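Local coordinates for Glyco_hydro_cc domain-containing protein (Pseudomonas viridiflava, PDB 6UAV) that probably hydrolyses internal linkages of beta-1,3-glucans, as an endo-beta-1,3-glucanase of glycoside hydrolase family 128 (subgroup II), at residues A[27-32]-A[222-227]. Residues are numbered along the deposited sequence; the frame is centred on the assembly and turned at random.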
loop_
_atom_site.group_PDB
_atom_site.type_symbol
_atom_site.label_atom_id
_atom_site.label_comp_id
_atom_site.label_asym_id
_atom_site.label_seq_id
_atom_site.Cartn_x
_atom_site.Cartn_y
_atom_site.Cartn_z
ATOM N N TRP A 27 4.090 -4.177 9.587
ATOM C CA TRP A 27 3.217 -4.930 8.662
ATOM C C TRP A 27 3.818 -5.009 7.270
ATOM O O TRP A 27 4.746 -4.257 6.948
ATOM C CB TRP A 27 1.821 -4.283 8.620
ATOM C CG TRP A 27 1.803 -2.957 7.923
ATOM C CD1 TRP A 27 2.297 -1.770 8.397
ATOM C CD2 TRP A 27 1.393 -2.695 6.568
ATOM N NE1 TRP A 27 2.180 -0.780 7.455
ATOM C CE2 TRP A 27 1.616 -1.323 6.324
ATOM C CE3 TRP A 27 0.835 -3.475 5.566
ATOM C CZ2 TRP A 27 1.228 -0.732 5.129
ATOM C CZ3 TRP A 27 0.457 -2.879 4.395
ATOM C CH2 TRP A 27 0.686 -1.541 4.158
ATOM N N TRP A 28 3.280 -5.898 6.486
ATOM C CA TRP A 28 3.639 -5.960 5.057
ATOM C C TRP A 28 2.457 -6.423 4.243
ATOM O O TRP A 28 1.473 -6.911 4.791
ATOM C CB TRP A 28 4.847 -6.879 4.809
ATOM C CG TRP A 28 4.578 -8.357 4.648
ATOM C CD1 TRP A 28 4.546 -9.025 3.460
ATOM C CD2 TRP A 28 4.320 -9.345 5.648
ATOM N NE1 TRP A 28 4.341 -10.357 3.647
ATOM C CE2 TRP A 28 4.207 -10.592 4.990
ATOM C CE3 TRP A 28 4.217 -9.303 7.050
ATOM C CZ2 TRP A 28 3.963 -11.781 5.673
ATOM C CZ3 TRP A 28 4.020 -10.496 7.708
ATOM C CH2 TRP A 28 3.842 -11.696 7.033
ATOM N N TYR A 29 2.603 -6.341 2.923
ATOM C CA TYR A 29 1.594 -6.930 2.037
ATOM C C TYR A 29 2.333 -7.286 0.773
ATOM O O TYR A 29 3.468 -6.844 0.624
ATOM C CB TYR A 29 0.419 -5.964 1.828
ATOM C CG TYR A 29 0.723 -4.862 0.851
ATOM C CD1 TYR A 29 1.529 -3.778 1.197
ATOM C CD2 TYR A 29 0.203 -4.911 -0.418
ATOM C CE1 TYR A 29 1.785 -2.766 0.290
ATOM C CE2 TYR A 29 0.457 -3.919 -1.327
ATOM C CZ TYR A 29 1.270 -2.842 -0.980
ATOM O OH TYR A 29 1.503 -1.848 -1.880
ATOM N N ASN A 30 1.696 -8.065 -0.074
ATOM C CA ASN A 30 2.371 -8.658 -1.252
ATOM C C ASN A 30 1.473 -8.582 -2.476
ATOM O O ASN A 30 1.724 -9.349 -3.392
ATOM C CB ASN A 30 2.821 -10.098 -0.993
ATOM C CG ASN A 30 1.650 -11.047 -0.850
ATOM O OD1 ASN A 30 0.491 -10.599 -0.890
ATOM N ND2 ASN A 30 1.957 -12.332 -0.734
ATOM N N TRP A 31 0.565 -7.623 -2.529
ATOM C CA TRP A 31 -0.340 -7.404 -3.679
ATOM C C TRP A 31 -1.249 -8.625 -3.914
ATOM O O TRP A 31 -1.796 -8.729 -4.980
ATOM C CB TRP A 31 0.420 -7.037 -4.954
ATOM C CG TRP A 31 1.223 -5.794 -4.777
ATOM C CD1 TRP A 31 0.809 -4.509 -4.957
ATOM C CD2 TRP A 31 2.621 -5.705 -4.428
ATOM N NE1 TRP A 31 1.826 -3.631 -4.721
ATOM C CE2 TRP A 31 2.950 -4.325 -4.375
ATOM C CE3 TRP A 31 3.611 -6.655 -4.164
ATOM C CZ2 TRP A 31 4.259 -3.888 -4.074
ATOM C CZ3 TRP A 31 4.899 -6.225 -3.898
ATOM C CH2 TRP A 31 5.188 -4.869 -3.823
ATOM N N SER A 32 -1.410 -9.517 -2.945
ATOM C CA SER A 32 -2.135 -10.789 -3.190
ATOM C C SER A 32 -2.952 -11.129 -1.973
ATOM O O SER A 32 -2.784 -10.522 -0.902
ATOM C CB SER A 32 -1.180 -11.907 -3.539
ATOM O OG SER A 32 -0.829 -12.547 -2.364
ATOM N N ARG A 222 -1.181 4.067 7.834
ATOM C CA ARG A 222 -0.107 3.108 7.562
ATOM C C ARG A 222 0.567 3.524 6.254
ATOM O O ARG A 222 -0.053 4.260 5.410
ATOM C CB ARG A 222 -0.617 1.664 7.484
ATOM C CG ARG A 222 -0.707 0.963 8.836
ATOM C CD ARG A 222 -1.037 -0.515 8.862
ATOM N NE ARG A 222 -0.592 -1.141 10.113
ATOM C CZ ARG A 222 -0.708 -2.439 10.389
ATOM N NH1 ARG A 222 -1.321 -3.249 9.533
ATOM N NH2 ARG A 222 -0.175 -2.917 11.500
ATOM N N TYR A 223 1.825 3.170 6.150
ATOM C CA TYR A 223 2.581 3.356 4.905
ATOM C C TYR A 223 3.472 2.141 4.693
ATOM O O TYR A 223 3.809 1.458 5.627
ATOM C CB TYR A 223 3.393 4.664 4.909
ATOM C CG TYR A 223 4.301 4.860 6.094
ATOM C CD1 TYR A 223 5.537 4.243 6.156
ATOM C CD2 TYR A 223 3.910 5.597 7.183
ATOM C CE1 TYR A 223 6.417 4.445 7.198
ATOM C CE2 TYR A 223 4.741 5.741 8.280
ATOM C CZ TYR A 223 5.973 5.116 8.317
ATOM O OH TYR A 223 6.825 5.202 9.378
ATOM N N ALA A 224 3.893 1.977 3.449
ATOM C CA ALA A 224 4.757 0.866 3.095
ATOM C C ALA A 224 5.769 1.312 2.065
ATOM O O ALA A 224 5.398 1.761 0.972
ATOM C CB ALA A 224 3.921 -0.248 2.572
ATOM N N TRP A 225 7.022 1.116 2.441
ATOM C CA TRP A 225 8.156 1.445 1.559
ATOM C C TRP A 225 8.251 0.436 0.418
ATOM O O TRP A 225 8.184 -0.813 0.656
ATOM C CB TRP A 225 9.459 1.528 2.370
ATOM C CG TRP A 225 10.649 1.923 1.557
ATOM C CD1 TRP A 225 11.525 1.118 0.893
ATOM C CD2 TRP A 225 11.038 3.268 1.265
ATOM N NE1 TRP A 225 12.461 1.868 0.228
ATOM C CE2 TRP A 225 12.196 3.204 0.463
ATOM C CE3 TRP A 225 10.554 4.508 1.674
ATOM C CZ2 TRP A 225 12.796 4.354 -0.050
ATOM C CZ3 TRP A 225 11.207 5.644 1.243
ATOM C CH2 TRP A 225 12.293 5.565 0.375
ATOM N N PHE A 226 8.579 0.932 -0.765
ATOM C CA PHE A 226 8.905 0.087 -1.933
ATOM C C PHE A 226 10.431 0.110 -2.106
ATOM O O PHE A 226 10.958 1.165 -2.449
ATOM C CB PHE A 226 8.185 0.571 -3.186
ATOM C CG PHE A 226 8.283 -0.423 -4.295
ATOM C CD1 PHE A 226 9.394 -0.415 -5.104
ATOM C CD2 PHE A 226 7.372 -1.457 -4.432
ATOM C CE1 PHE A 226 9.558 -1.355 -6.092
ATOM C CE2 PHE A 226 7.511 -2.403 -5.427
ATOM C CZ PHE A 226 8.602 -2.326 -6.259
ATOM N N THR A 227 11.153 -0.998 -1.841
ATOM C CA THR A 227 10.660 -2.341 -1.525
ATOM C C THR A 227 11.733 -3.155 -0.792
ATOM O O THR A 227 12.779 -2.596 -0.389
ATOM C CB THR A 227 10.275 -3.098 -2.806
ATOM O OG1 THR A 227 9.694 -4.387 -2.561
ATOM C CG2 THR A 227 11.468 -3.263 -3.734
#
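W27 and R222 meet flat: the guanidinium lies over one face of the indole, with centres 4.0 Å apart and planes at 9°, a near-parallel stack offset so that CZ and NH1 of R222 lie by the CG/CB rim of W27. The arginine chain, extended from CG to NE, runs along that same face; its CD makes a CH-pi contact 3.6 Å from the centroid of the five-membered ring of W27, and NE comes within 3.4 Å of W27 CD1. W27 CB points toward 222-227, and with CG between the backbone N and the carbonyl carbon (chi1 71°) the indole lies along R222 and brings NE1 to Y223 O at 3.3 Å. The N-H...O angle of 121° marks a weak bond; the stronger partner of this N-H is K5 O. Farther along, A224 CB lies 3.7 Å from W27 CZ2 and also approaches the edge of the Y29 ring, near its plane. Past the C-terminal end of strand 27-29, W31 and F226 cross at about a right angle, with W31 CH2 3.7 Å from F226 CE2 at the phenyl edge. Strands 27-29 and 220-225, the second and eighth of the TIM barrel, are both neighbours of strand 6-9; the axes of 27-29 and 222-225 approach to 8.0 Å. Since D51 forms a salt bridge with R222 NH2, the buried cation is both stacked and paired with a carboxylate, which would be expected to offset much of the cost of burying its charge.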